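Local coordinates for protein Dye type peroxidase A (Streptomyces lividans 1326, PDB 6GZW) that probably uses hydrogen peroxide at a heme iron to oxidise dyes and other substrates, acting as a dye-decolourising peroxidase, at residues Trp127-Ala132 against Val300-Ser305; Gly30-Phe35 against Gly319-Cys324; Gly180-Thr185 against Ala261-Glu266. All coordinates share one frame; numbering follows the deposited sequence.

Contact 1 (Trp127-Ala132 against Val300-Ser305). With HEM (protoporphyrin IX containing Fe), chain C.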
loop_
_atom_site.group_PDB
_atom_site.type_symbol
_atom_site.label_atom_id
_atom_site.label_comp_id
_atom_site.label_asym_id
_atom_site.label_seq_id
_atom_site.Cartn_x
_atom_site.Cartn_y
_atom_site.Cartn_z
ATOM N N TRP A 127 -10.678 -16.447 -8.278
ATOM C CA TRP A 127 -10.388 -15.156 -7.630
ATOM C C TRP A 127 -10.071 -15.377 -6.173
ATOM O O TRP A 127 -10.698 -16.194 -5.516
ATOM C CB TRP A 127 -11.618 -14.278 -7.779
ATOM C CG TRP A 127 -11.583 -12.917 -7.143
ATOM C CD1 TRP A 127 -10.912 -11.789 -7.585
ATOM C CD2 TRP A 127 -12.287 -12.529 -5.960
ATOM N NE1 TRP A 127 -11.190 -10.740 -6.753
ATOM C CE2 TRP A 127 -12.029 -11.156 -5.751
ATOM C CE3 TRP A 127 -13.146 -13.203 -5.072
ATOM C CZ2 TRP A 127 -12.590 -10.440 -4.671
ATOM C CZ3 TRP A 127 -13.691 -12.496 -3.979
ATOM C CH2 TRP A 127 -13.430 -11.126 -3.803
ATOM N N VAL A 128 -9.062 -14.657 -5.657
ATOM C CA VAL A 128 -8.796 -14.641 -4.231
ATOM C C VAL A 128 -8.719 -13.207 -3.751
ATOM O O VAL A 128 -8.069 -12.366 -4.406
ATOM C CB VAL A 128 -7.459 -15.351 -3.882
ATOM C CG1 VAL A 128 -7.327 -15.472 -2.369
ATOM C CG2 VAL A 128 -7.397 -16.708 -4.557
ATOM N N GLN A 129 -9.379 -12.938 -2.617
ATOM C CA GLN A 129 -9.300 -11.645 -1.941
ATOM C C GLN A 129 -8.550 -11.810 -0.637
ATOM O O GLN A 129 -8.932 -12.598 0.234
ATOM C CB GLN A 129 -10.706 -11.106 -1.662
ATOM C CG GLN A 129 -10.759 -9.811 -0.840
ATOM C CD GLN A 129 -12.179 -9.445 -0.489
ATOM O OE1 GLN A 129 -12.843 -10.152 0.294
ATOM N NE2 GLN A 129 -12.666 -8.364 -1.062
ATOM N N ILE A 130 -7.474 -11.036 -0.486
ATOM C CA ILE A 130 -6.699 -11.038 0.733
ATOM C C ILE A 130 -6.769 -9.646 1.349
ATOM O O ILE A 130 -6.569 -8.656 0.646
ATOM C CB ILE A 130 -5.244 -11.407 0.429
ATOM C CG1 ILE A 130 -5.237 -12.862 -0.040
ATOM C CG2 ILE A 130 -4.352 -11.209 1.665
ATOM C CD1 ILE A 130 -3.996 -13.258 -0.729
ATOM N N GLY A 131 -7.046 -9.580 2.644
ATOM C CA GLY A 131 -7.003 -8.345 3.403
ATOM C C GLY A 131 -6.524 -8.505 4.823
ATOM O O GLY A 131 -6.688 -9.570 5.424
ATOM N N ALA A 132 -5.864 -7.469 5.333
ATOM C CA ALA A 132 -5.400 -7.415 6.700
ATOM C C ALA A 132 -5.071 -5.994 7.068
ATOM O O ALA A 132 -4.959 -5.125 6.190
ATOM C CB ALA A 132 -4.158 -8.312 6.890
ATOM N N VAL A 300 -23.977 -5.447 -0.622
ATOM C CA VAL A 300 -22.959 -5.015 0.343
ATOM C C VAL A 300 -21.770 -4.505 -0.463
ATOM O O VAL A 300 -21.416 -5.075 -1.494
ATOM C CB VAL A 300 -22.575 -6.139 1.318
ATOM C CG1 VAL A 300 -21.197 -5.929 1.950
ATOM C CG2 VAL A 300 -23.635 -6.257 2.416
ATOM N N ARG A 301 -21.251 -3.364 -0.038
ATOM C CA ARG A 301 -20.059 -2.751 -0.635
ATOM C C ARG A 301 -18.923 -2.839 0.377
ATOM O O ARG A 301 -19.095 -2.495 1.533
ATOM C CB ARG A 301 -20.351 -1.293 -0.994
ATOM C CG ARG A 301 -21.339 -1.168 -2.147
ATOM C CD ARG A 301 -21.773 0.264 -2.398
ATOM N NE ARG A 301 -22.504 0.748 -1.229
ATOM C CZ ARG A 301 -22.232 1.834 -0.509
ATOM N NH1 ARG A 301 -21.210 2.655 -0.784
ATOM N NH2 ARG A 301 -23.032 2.121 0.517
ATOM N N ARG A 302 -17.759 -3.314 -0.063
ATOM C CA ARG A 302 -16.650 -3.541 0.842
ATOM C C ARG A 302 -15.352 -3.381 0.031
ATOM O O ARG A 302 -14.687 -4.360 -0.310
ATOM C CB ARG A 302 -16.764 -4.935 1.478
ATOM C CG ARG A 302 -15.821 -5.230 2.604
ATOM C CD ARG A 302 -15.964 -6.642 3.164
ATOM N NE ARG A 302 -14.928 -6.852 4.151
ATOM C CZ ARG A 302 -13.676 -7.198 3.882
ATOM N NH1 ARG A 302 -13.263 -7.408 2.630
ATOM N NH2 ARG A 302 -12.827 -7.337 4.891
ATOM N N PRO A 303 -14.996 -2.115 -0.272
ATOM C CA PRO A 303 -13.938 -1.779 -1.230
ATOM C C PRO A 303 -12.562 -1.631 -0.618
ATOM O O PRO A 303 -12.416 -1.629 0.608
ATOM C CB PRO A 303 -14.403 -0.392 -1.738
ATOM C CG PRO A 303 -14.977 0.234 -0.503
ATOM C CD PRO A 303 -15.747 -0.898 0.133
ATOM N N PHE A 304 -11.601 -1.447 -1.495
ATOM C CA PHE A 304 -10.323 -0.861 -1.162
ATOM C C PHE A 304 -10.063 0.292 -2.121
ATOM O O PHE A 304 -10.487 0.247 -3.283
ATOM C CB PHE A 304 -9.197 -1.885 -1.320
ATOM C CG PHE A 304 -9.331 -3.096 -0.437
ATOM C CD1 PHE A 304 -10.055 -4.188 -0.866
ATOM C CD2 PHE A 304 -8.712 -3.151 0.802
ATOM C CE1 PHE A 304 -10.183 -5.306 -0.070
ATOM C CE2 PHE A 304 -8.809 -4.289 1.596
ATOM C CZ PHE A 304 -9.570 -5.354 1.157
ATOM N N SER A 305 -9.322 1.296 -1.665
ATOM C CA SER A 305 -8.860 2.352 -2.570
ATOM C C SER A 305 -7.528 1.888 -3.211
ATOM O O SER A 305 -6.899 0.946 -2.721
ATOM C CB SER A 305 -8.697 3.686 -1.826
ATOM O OG SER A 305 -9.968 4.167 -1.393
HETATM C CHA HEM C . -23.444 5.057 -2.013
HETATM C CHB HEM C . -19.344 6.818 -3.891
HETATM C CHC HEM C . -19.562 3.435 -7.369
HETATM C CHD HEM C . -23.634 1.696 -5.486
HETATM C C1A HEM C . -22.326 5.823 -2.218
HETATM C C2A HEM C . -21.970 6.960 -1.434
HETATM C C3A HEM C . -20.824 7.445 -1.973
HETATM C C4A HEM C . -20.472 6.618 -3.090
HETATM C CMA HEM C . -20.005 8.622 -1.500
HETATM C CAA HEM C . -22.724 7.536 -0.242
HETATM C CBA HEM C . -22.355 7.004 1.134
HETATM C CGA HEM C . -22.773 5.581 1.304
HETATM O O1A HEM C . -23.945 5.254 1.630
HETATM O O2A HEM C . -21.933 4.660 1.091
HETATM C C1B HEM C . -19.033 6.018 -5.005
HETATM C C2B HEM C . -17.856 6.168 -5.796
HETATM C C3B HEM C . -17.887 5.238 -6.788
HETATM C C4B HEM C . -19.152 4.473 -6.569
HETATM C CMB HEM C . -16.799 7.211 -5.595
HETATM C CAB HEM C . -16.875 4.914 -7.815
HETATM C CBB HEM C . -15.580 5.147 -7.684
HETATM C C1C HEM C . -20.709 2.690 -7.203
HETATM C C2C HEM C . -21.108 1.622 -8.048
HETATM C C3C HEM C . -22.289 1.134 -7.516
HETATM C C4C HEM C . -22.569 1.896 -6.325
HETATM C CMC HEM C . -20.431 1.131 -9.290
HETATM C CAC HEM C . -23.189 0.067 -8.014
HETATM C CBC HEM C . -23.302 -0.386 -9.272
HETATM C C1D HEM C . -23.833 2.477 -4.341
HETATM C C2D HEM C . -24.958 2.172 -3.437
HETATM C C3D HEM C . -24.918 3.105 -2.466
HETATM C C4D HEM C . -23.750 3.971 -2.801
HETATM C CMD HEM C . -25.945 1.015 -3.549
HETATM C CAD HEM C . -25.884 3.213 -1.297
HETATM C CBD HEM C . -27.166 3.965 -1.671
HETATM C CGD HEM C . -28.118 3.987 -0.516
HETATM O O1D HEM C . -28.142 4.971 0.276
HETATM O O2D HEM C . -28.868 3.006 -0.335
HETATM N NA HEM C . -21.458 5.679 -3.290
HETATM N NB HEM C . -19.770 5.026 -5.519
HETATM N NC HEM C . -21.616 2.884 -6.215
HETATM N ND HEM C . -23.194 3.605 -3.985
HETATM FE FE HEM C . -21.559 4.313 -4.739
HETATM O O HOH W 1 -20.470 3.043 -3.675
#
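The side chains of Gln129 and Arg302 pass at a slant in the interior. The polar part of the contact is loose: Gln129 CD lies 3.9 Å from Arg302 NH1, and the amide and guanidinium planes stand 56° apart. The guanidinium takes its firm bonds from the loop at Thr24-Gln27, with NE donating to Thr24 O and NH2 to Pro25 O and Gln27 OE1. Gln129 gets this far because its chain is extended, with CG trans to the backbone N (chi1 175°).

The aromatic part belongs to Phe304. The Gln129 amide meets the rim of the ring at CE1, its plane 74° from that of the ring, and Ile130 O approaches CZ at 4.5 Å. Gly131 backs onto CZ too, where a side chain would crowd the ring.

Arg301 carries the heme contacts. NH1 and NH2 both grip propionate oxygen O2A at 2.8 Å, while one guanidinium face lies 3.4 Å from HEM C4D. NH1 also donates to the iron-bound water and forms a salt bridge with Asp183.

Strand 126-132 runs between strands 29-37 and 83-89, its far face covered by helix 135-149 through Ile130; strand 300-310, beside 316-326, is one of the sheet's two outermost strands within this chain.

Contact 2 (Gly30-Phe35 against Gly319-Cys324). With HEM (protoporphyrin IX containing Fe), chain C.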
loop_
_atom_site.group_PDB
_atom_site.type_symbol
_atom_site.label_atom_id
_atom_site.label_comp_id
_atom_site.label_asym_id
_atom_site.label_seq_id
_atom_site.Cartn_x
_atom_site.Cartn_y
_atom_site.Cartn_z
ATOM N N GLY A 30 -5.291 -4.489 1.124
ATOM C CA GLY A 30 -5.928 -5.485 0.260
ATOM C C GLY A 30 -5.048 -5.909 -0.908
ATOM O O GLY A 30 -4.282 -5.127 -1.465
ATOM N N HIS A 31 -5.150 -7.187 -1.263
ATOM C CA HIS A 31 -4.628 -7.690 -2.520
ATOM C C HIS A 31 -5.737 -8.538 -3.156
ATOM O O HIS A 31 -6.215 -9.486 -2.520
ATOM C CB HIS A 31 -3.393 -8.562 -2.310
ATOM C CG HIS A 31 -2.258 -7.899 -1.582
ATOM N ND1 HIS A 31 -1.487 -6.892 -2.127
ATOM C CD2 HIS A 31 -1.755 -8.127 -0.345
ATOM C CE1 HIS A 31 -0.552 -6.540 -1.254
ATOM N NE2 HIS A 31 -0.674 -7.292 -0.173
ATOM N N LEU A 32 -6.127 -8.196 -4.372
ATOM C CA LEU A 32 -7.057 -9.010 -5.155
ATOM C C LEU A 32 -6.241 -9.698 -6.234
ATOM O O LEU A 32 -5.389 -9.062 -6.842
ATOM C CB LEU A 32 -8.122 -8.165 -5.821
ATOM C CG LEU A 32 -8.930 -7.188 -4.956
ATOM C CD1 LEU A 32 -10.059 -6.527 -5.737
ATOM C CD2 LEU A 32 -9.470 -7.862 -3.701
ATOM N N VAL A 33 -6.478 -10.988 -6.478
ATOM C CA VAL A 33 -5.717 -11.697 -7.494
ATOM C C VAL A 33 -6.648 -12.673 -8.210
ATOM O O VAL A 33 -7.542 -13.224 -7.581
ATOM C CB VAL A 33 -4.480 -12.369 -6.861
ATOM C CG1 VAL A 33 -4.844 -13.228 -5.673
ATOM C CG2 VAL A 33 -3.642 -13.118 -7.881
ATOM N N ALA A 34 -6.504 -12.774 -9.532
ATOM C CA ALA A 34 -7.180 -13.770 -10.326
ATOM C C ALA A 34 -6.155 -14.740 -10.894
ATOM O O ALA A 34 -5.052 -14.332 -11.269
ATOM C CB ALA A 34 -7.985 -13.103 -11.434
ATOM N N PHE A 35 -6.527 -16.023 -10.958
ATOM C CA PHE A 35 -5.699 -17.075 -11.519
ATOM C C PHE A 35 -6.437 -17.748 -12.678
ATOM O O PHE A 35 -7.674 -17.876 -12.604
ATOM C CB PHE A 35 -5.394 -18.147 -10.466
ATOM C CG PHE A 35 -4.557 -17.675 -9.320
ATOM C CD1 PHE A 35 -5.156 -17.105 -8.207
ATOM C CD2 PHE A 35 -3.175 -17.857 -9.294
ATOM C CE1 PHE A 35 -4.427 -16.678 -7.111
ATOM C CE2 PHE A 35 -2.428 -17.423 -8.183
ATOM C CZ PHE A 35 -3.061 -16.824 -7.097
ATOM N N GLY A 319 -7.947 5.241 -7.687
ATOM C CA GLY A 319 -9.385 5.091 -7.688
ATOM C C GLY A 319 -9.886 4.162 -6.606
ATOM O O GLY A 319 -9.383 4.150 -5.476
ATOM N N LEU A 320 -10.903 3.383 -6.967
ATOM C CA LEU A 320 -11.559 2.460 -6.029
ATOM C C LEU A 320 -11.617 1.077 -6.611
ATOM O O LEU A 320 -12.034 0.911 -7.773
ATOM C CB LEU A 320 -12.991 2.950 -5.796
ATOM C CG LEU A 320 -13.755 2.307 -4.622
ATOM C CD1 LEU A 320 -13.224 2.768 -3.295
ATOM C CD2 LEU A 320 -15.238 2.661 -4.763
ATOM N N LEU A 321 -11.143 0.081 -5.845
ATOM C CA LEU A 321 -11.432 -1.317 -6.149
ATOM C C LEU A 321 -12.776 -1.574 -5.520
ATOM O O LEU A 321 -12.896 -1.824 -4.306
ATOM C CB LEU A 321 -10.383 -2.279 -5.621
ATOM C CG LEU A 321 -8.930 -1.980 -6.015
ATOM C CD1 LEU A 321 -7.986 -2.972 -5.367
ATOM C CD2 LEU A 321 -8.752 -1.988 -7.530
ATOM N N PHE A 322 -13.803 -1.375 -6.336
ATOM C CA PHE A 322 -15.187 -1.553 -5.928
ATOM C C PHE A 322 -15.420 -3.060 -5.852
ATOM O O PHE A 322 -15.164 -3.767 -6.803
ATOM C CB PHE A 322 -16.085 -0.884 -6.965
ATOM C CG PHE A 322 -17.551 -0.942 -6.644
ATOM C CD1 PHE A 322 -18.140 0.023 -5.833
ATOM C CD2 PHE A 322 -18.338 -1.956 -7.141
ATOM C CE1 PHE A 322 -19.505 -0.002 -5.535
ATOM C CE2 PHE A 322 -19.696 -1.996 -6.852
ATOM C CZ PHE A 322 -20.274 -1.012 -6.045
ATOM N N VAL A 323 -15.881 -3.528 -4.699
ATOM C CA VAL A 323 -16.132 -4.949 -4.452
ATOM C C VAL A 323 -17.486 -5.060 -3.791
ATOM O O VAL A 323 -17.666 -4.622 -2.656
ATOM C CB VAL A 323 -15.064 -5.559 -3.531
ATOM C CG1 VAL A 323 -15.278 -7.059 -3.415
ATOM C CG2 VAL A 323 -13.681 -5.285 -4.075
ATOM N N CYS A 324 -18.468 -5.598 -4.505
ATOM C CA CYS A 324 -19.823 -5.691 -3.955
ATOM C C CYS A 324 -20.287 -7.131 -3.938
ATOM O O CYS A 324 -19.858 -7.955 -4.761
ATOM C CB CYS A 324 -20.856 -4.826 -4.710
ATOM S SG CYS A 324 -21.125 -5.291 -6.434
HETATM C CHA HEM C . -23.444 5.057 -2.013
HETATM C CHB HEM C . -19.344 6.818 -3.891
HETATM C CHC HEM C . -19.562 3.435 -7.369
HETATM C CHD HEM C . -23.634 1.696 -5.486
HETATM C C1A HEM C . -22.326 5.823 -2.218
HETATM C C2A HEM C . -21.970 6.960 -1.434
HETATM C C3A HEM C . -20.824 7.445 -1.973
HETATM C C4A HEM C . -20.472 6.618 -3.090
HETATM C CMA HEM C . -20.005 8.622 -1.500
HETATM C CAA HEM C . -22.724 7.536 -0.242
HETATM C CBA HEM C . -22.355 7.004 1.134
HETATM C CGA HEM C . -22.773 5.581 1.304
HETATM O O1A HEM C . -23.945 5.254 1.630
HETATM O O2A HEM C . -21.933 4.660 1.091
HETATM C C1B HEM C . -19.033 6.018 -5.005
HETATM C C2B HEM C . -17.856 6.168 -5.796
HETATM C C3B HEM C . -17.887 5.238 -6.788
HETATM C C4B HEM C . -19.152 4.473 -6.569
HETATM C CMB HEM C . -16.799 7.211 -5.595
HETATM C CAB HEM C . -16.875 4.914 -7.815
HETATM C CBB HEM C . -15.580 5.147 -7.684
HETATM C C1C HEM C . -20.709 2.690 -7.203
HETATM C C2C HEM C . -21.108 1.622 -8.048
HETATM C C3C HEM C . -22.289 1.134 -7.516
HETATM C C4C HEM C . -22.569 1.896 -6.325
HETATM C CMC HEM C . -20.431 1.131 -9.290
HETATM C CAC HEM C . -23.189 0.067 -8.014
HETATM C CBC HEM C . -23.302 -0.386 -9.272
HETATM C C1D HEM C . -23.833 2.477 -4.341
HETATM C C2D HEM C . -24.958 2.172 -3.437
HETATM C C3D HEM C . -24.918 3.105 -2.466
HETATM C C4D HEM C . -23.750 3.971 -2.801
HETATM C CMD HEM C . -25.945 1.015 -3.549
HETATM C CAD HEM C . -25.884 3.213 -1.297
HETATM C CBD HEM C . -27.166 3.965 -1.671
HETATM C CGD HEM C . -28.118 3.987 -0.516
HETATM O O1D HEM C . -28.142 4.971 0.276
HETATM O O2D HEM C . -28.868 3.006 -0.335
HETATM N NA HEM C . -21.458 5.679 -3.290
HETATM N NB HEM C . -19.770 5.026 -5.519
HETATM N NC HEM C . -21.616 2.884 -6.215
HETATM N ND HEM C . -23.194 3.605 -3.985
HETATM FE FE HEM C . -21.559 4.313 -4.739
HETATM O O HOH W 1 -20.470 3.043 -3.675
#
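The apolar interior where the two halves of the peroxidase fold face each other is bridged here by Leu32 from strand 29-37 and by Leu321 and Val323 from strand 316-326. The backbones stay well apart, with Leu32 CA 8.9 Å from Leu321 CA, so methyl groups alone close the distance. Leu32 does the work with a single branch: its CD1 meets Leu321 CD1 at 4.1 Å and Val323 CG2 at 4.2 Å. The two approaches differ. Leu32 and Leu321 run past one another in opposite directions, touching through their CD1 methyls, whereas Leu32 and Val323 come together tip to tip. The first torsion of Leu321 (chi1 -53°) turns its CG away from its own carbonyl carbon and leaves CD1 beside Leu32. Val223 packs on Leu32, Val221 on Val323, and Gln129 on both, while Tyr306 meets Leu321.

Side chains alternate along 319-324, so the other face of the strand belongs to the heme. Phe322 brings the CE1-CZ side of its ring down on a pyrrole, CZ lying 3.3 Å from HEM C3C, and the porphyrin methyl CMC sits over the ring face. The iron-bound water lies at the edge of that ring, in its plane. Leu320 CD2 rests 3.9 Å from the vinyl carbon HEM CBB. A strand with one face in the apolar interior and the other on the heme fits the dimeric alpha-beta barrel fold of dye-decolourising peroxidases.

Contact 3 (Gly180-Thr185 against Ala261-Glu266). With HEM (protoporphyrin IX containing Fe), chain C.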
loop_
_atom_site.group_PDB
_atom_site.type_symbol
_atom_site.label_atom_id
_atom_site.label_comp_id
_atom_site.label_asym_id
_atom_site.label_seq_id
_atom_site.Cartn_x
_atom_site.Cartn_y
_atom_site.Cartn_z
ATOM N N GLY A 180 -12.614 11.937 -1.401
ATOM C CA GLY A 180 -12.816 12.644 -0.148
ATOM C C GLY A 180 -14.217 12.495 0.433
ATOM O O GLY A 180 -14.540 13.120 1.444
ATOM N N GLN A 181 -14.997 11.610 -0.158
ATOM C CA GLN A 181 -16.342 11.344 0.321
ATOM C C GLN A 181 -16.381 10.382 1.510
ATOM O O GLN A 181 -15.610 9.428 1.560
ATOM C CB GLN A 181 -17.194 10.767 -0.816
ATOM C CG GLN A 181 -17.377 11.713 -1.991
ATOM C CD GLN A 181 -17.396 11.065 -3.376
ATOM O OE1 GLN A 181 -17.205 9.847 -3.513
ATOM N NE2 GLN A 181 -17.572 11.895 -4.414
ATOM N N VAL A 182 -17.340 10.576 2.413
ATOM C CA VAL A 182 -17.734 9.531 3.341
ATOM C C VAL A 182 -18.298 8.393 2.495
ATOM O O VAL A 182 -19.178 8.612 1.665
ATOM C CB VAL A 182 -18.772 10.033 4.365
ATOM C CG1 VAL A 182 -19.249 8.905 5.272
ATOM C CG2 VAL A 182 -18.204 11.172 5.201
ATOM N N ASP A 183 -17.794 7.178 2.680
ATOM C CA ASP A 183 -18.172 6.055 1.822
ATOM C C ASP A 183 -18.406 4.800 2.690
ATOM O O ASP A 183 -17.474 4.258 3.307
ATOM C CB ASP A 183 -17.075 5.813 0.764
ATOM C CG ASP A 183 -17.520 4.922 -0.381
ATOM O OD1 ASP A 183 -18.453 4.094 -0.198
ATOM O OD2 ASP A 183 -16.973 5.051 -1.508
ATOM N N GLY A 184 -19.651 4.345 2.718
ATOM C CA GLY A 184 -20.036 3.160 3.473
ATOM C C GLY A 184 -21.231 3.336 4.390
ATOM O O GLY A 184 -21.710 2.359 4.961
ATOM N N THR A 185 -21.754 4.552 4.521
ATOM C CA THR A 185 -22.842 4.813 5.475
ATOM C C THR A 185 -24.032 3.856 5.309
ATOM O O THR A 185 -24.493 3.277 6.292
ATOM C CB THR A 185 -23.330 6.253 5.280
ATOM O OG1 THR A 185 -22.222 7.144 5.465
ATOM C CG2 THR A 185 -24.464 6.593 6.211
ATOM N N ALA A 261 -28.171 17.452 11.034
ATOM C CA ALA A 261 -28.215 16.129 10.414
ATOM C C ALA A 261 -26.817 15.534 10.409
ATOM O O ALA A 261 -25.833 16.264 10.338
ATOM C CB ALA A 261 -28.732 16.229 8.991
ATOM N N THR A 262 -26.753 14.212 10.446
ATOM C CA THR A 262 -25.502 13.452 10.317
ATOM C C THR A 262 -25.655 12.421 9.207
ATOM O O THR A 262 -26.687 12.345 8.559
ATOM C CB THR A 262 -25.180 12.759 11.656
ATOM O OG1 THR A 262 -26.170 11.758 11.943
ATOM C CG2 THR A 262 -25.137 13.800 12.792
ATOM N N GLU A 263 -24.628 11.588 8.995
ATOM C CA GLU A 263 -24.674 10.589 7.940
ATOM C C GLU A 263 -25.891 9.652 8.002
ATOM O O GLU A 263 -26.408 9.269 6.953
ATOM C CB GLU A 263 -23.361 9.767 7.911
ATOM C CG GLU A 263 -23.212 8.821 9.081
ATOM C CD GLU A 263 -21.914 8.023 9.072
ATOM O OE1 GLU A 263 -21.502 7.509 8.009
ATOM O OE2 GLU A 263 -21.357 7.864 10.180
ATOM N N SER A 264 -26.373 9.334 9.208
ATOM C CA SER A 264 -27.492 8.411 9.395
ATOM C C SER A 264 -28.849 9.062 9.236
ATOM O O SER A 264 -29.839 8.362 9.178
ATOM C CB SER A 264 -27.437 7.771 10.790
ATOM O OG SER A 264 -27.550 8.760 11.817
ATOM N N THR A 265 -28.907 10.383 9.192
ATOM C CA THR A 265 -30.187 11.063 9.031
ATOM C C THR A 265 -30.844 10.588 7.730
ATOM O O THR A 265 -30.200 10.504 6.665
ATOM C CB THR A 265 -29.984 12.574 9.011
ATOM O OG1 THR A 265 -29.502 13.004 10.283
ATOM C CG2 THR A 265 -31.312 13.329 8.701
ATOM N N GLU A 266 -32.132 10.276 7.792
ATOM C CA GLU A 266 -32.817 9.740 6.613
ATOM C C GLU A 266 -32.912 10.829 5.527
ATOM O O GLU A 266 -33.224 12.007 5.814
ATOM C CB GLU A 266 -34.226 9.236 6.984
ATOM C CG GLU A 266 -34.262 7.915 7.755
ATOM C CD GLU A 266 -33.770 6.726 6.965
ATOM O OE1 GLU A 266 -33.795 6.746 5.709
ATOM O OE2 GLU A 266 -33.346 5.758 7.615
HETATM C CHA HEM C . -23.444 5.057 -2.013
HETATM C CHB HEM C . -19.344 6.818 -3.891
HETATM C CHC HEM C . -19.562 3.435 -7.369
HETATM C CHD HEM C . -23.634 1.696 -5.486
HETATM C C1A HEM C . -22.326 5.823 -2.218
HETATM C C2A HEM C . -21.970 6.960 -1.434
HETATM C C3A HEM C . -20.824 7.445 -1.973
HETATM C C4A HEM C . -20.472 6.618 -3.090
HETATM C CMA HEM C . -20.005 8.622 -1.500
HETATM C CAA HEM C . -22.724 7.536 -0.242
HETATM C CBA HEM C . -22.355 7.004 1.134
HETATM C CGA HEM C . -22.773 5.581 1.304
HETATM O O1A HEM C . -23.945 5.254 1.630
HETATM O O2A HEM C . -21.933 4.660 1.091
HETATM C C1B HEM C . -19.033 6.018 -5.005
HETATM C C2B HEM C . -17.856 6.168 -5.796
HETATM C C3B HEM C . -17.887 5.238 -6.788
HETATM C C4B HEM C . -19.152 4.473 -6.569
HETATM C CMB HEM C . -16.799 7.211 -5.595
HETATM C CAB HEM C . -16.875 4.914 -7.815
HETATM C CBB HEM C . -15.580 5.147 -7.684
HETATM C C1C HEM C . -20.709 2.690 -7.203
HETATM C C2C HEM C . -21.108 1.622 -8.048
HETATM C C3C HEM C . -22.289 1.134 -7.516
HETATM C C4C HEM C . -22.569 1.896 -6.325
HETATM C CMC HEM C . -20.431 1.131 -9.290
HETATM C CAC HEM C . -23.189 0.067 -8.014
HETATM C CBC HEM C . -23.302 -0.386 -9.272
HETATM C C1D HEM C . -23.833 2.477 -4.341
HETATM C C2D HEM C . -24.958 2.172 -3.437
HETATM C C3D HEM C . -24.918 3.105 -2.466
HETATM C C4D HEM C . -23.750 3.971 -2.801
HETATM C CMD HEM C . -25.945 1.015 -3.549
HETATM C CAD HEM C . -25.884 3.213 -1.297
HETATM C CBD HEM C . -27.166 3.965 -1.671
HETATM C CGD HEM C . -28.118 3.987 -0.516
HETATM O O1D HEM C . -28.142 4.971 0.276
HETATM O O2D HEM C . -28.868 3.006 -0.335
HETATM N NA HEM C . -21.458 5.679 -3.290
HETATM N NB HEM C . -19.770 5.026 -5.519
HETATM N NC HEM C . -21.616 2.884 -6.215
HETATM N ND HEM C . -23.194 3.605 -3.985
HETATM FE FE HEM C . -21.559 4.313 -4.739
HETATM O O HOH W 1 -20.470 3.043 -3.675
#
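Thr185 and Glu263 cross at a slant, and the threonine touches the glutamate with both of its branches. OG1 donates to Glu263 OE1 at 2.7 Å, and OE1 receives it on its anti lone pair, the one turned away from the other carboxylate oxygen. The methyl CG2 packs along the glutamate stem, 3.8 Å from Glu263 CB, and lies 3.4 Å from Glu263 O. Glu263 CG stands between its backbone N and carbonyl carbon (chi1 71°), and from there the extended chain runs past Thr185 to put OE1 beside the hydroxyl. Val182 meets the carboxylate nearly at a right angle, with CG1 3.8 Å from OE1, and Thr174 OG1 is a second hydrogen-bonding partner of that oxygen. With the carboxylate cut back to an alanine here, the Thr185 hydroxyl and Thr174 OG1 would probably both lose their shared partner, and Val182 CG1 its neighbour.

Residues 180-184 spell the GXXDG motif of dye-decolourising peroxidases. Here the backbone bends over the heme edge, and Gly184 N donates to HEM O2A at 2.8 Å; the backbone angles at Gly184 themselves call for glycine. Asp183 points away from Glu263, and its OD2 is hydrogen-bonded to Asn177 ND2.

On the other side, Glu263 occupies the second position of a type I turn from Thr262 to Thr265. Thr265 N bonds back to Thr262 O at 3.0 Å, and Thr262 N donates to Thr265 OG1 at an angle of 161°.

Overall arrangement
Contacts 1 and 2 are buried near the middle of the chain, their centres 6 Å apart. Contact 1 joins strand 126-132 to 300-310 and contact 2 joins 29-37 to 316-326, their respective neighbours in the sheet. Contact 2 is purely apolar, while contact 1 brings a glutamine amide against an arginine and an aromatic ring. Contact 3 lies at the surface, about 21 and 23 Å between centres from contacts 1 and 2, and joins two loops through a hydroxyl-carboxylate hydrogen bond. All three reach the heme. Contact 3 is nested in the chain loop closed by contact 1, and contact 1 in that closed by contact 2; the Arg301-Asp183 salt bridge links contacts 1 and 3 directly.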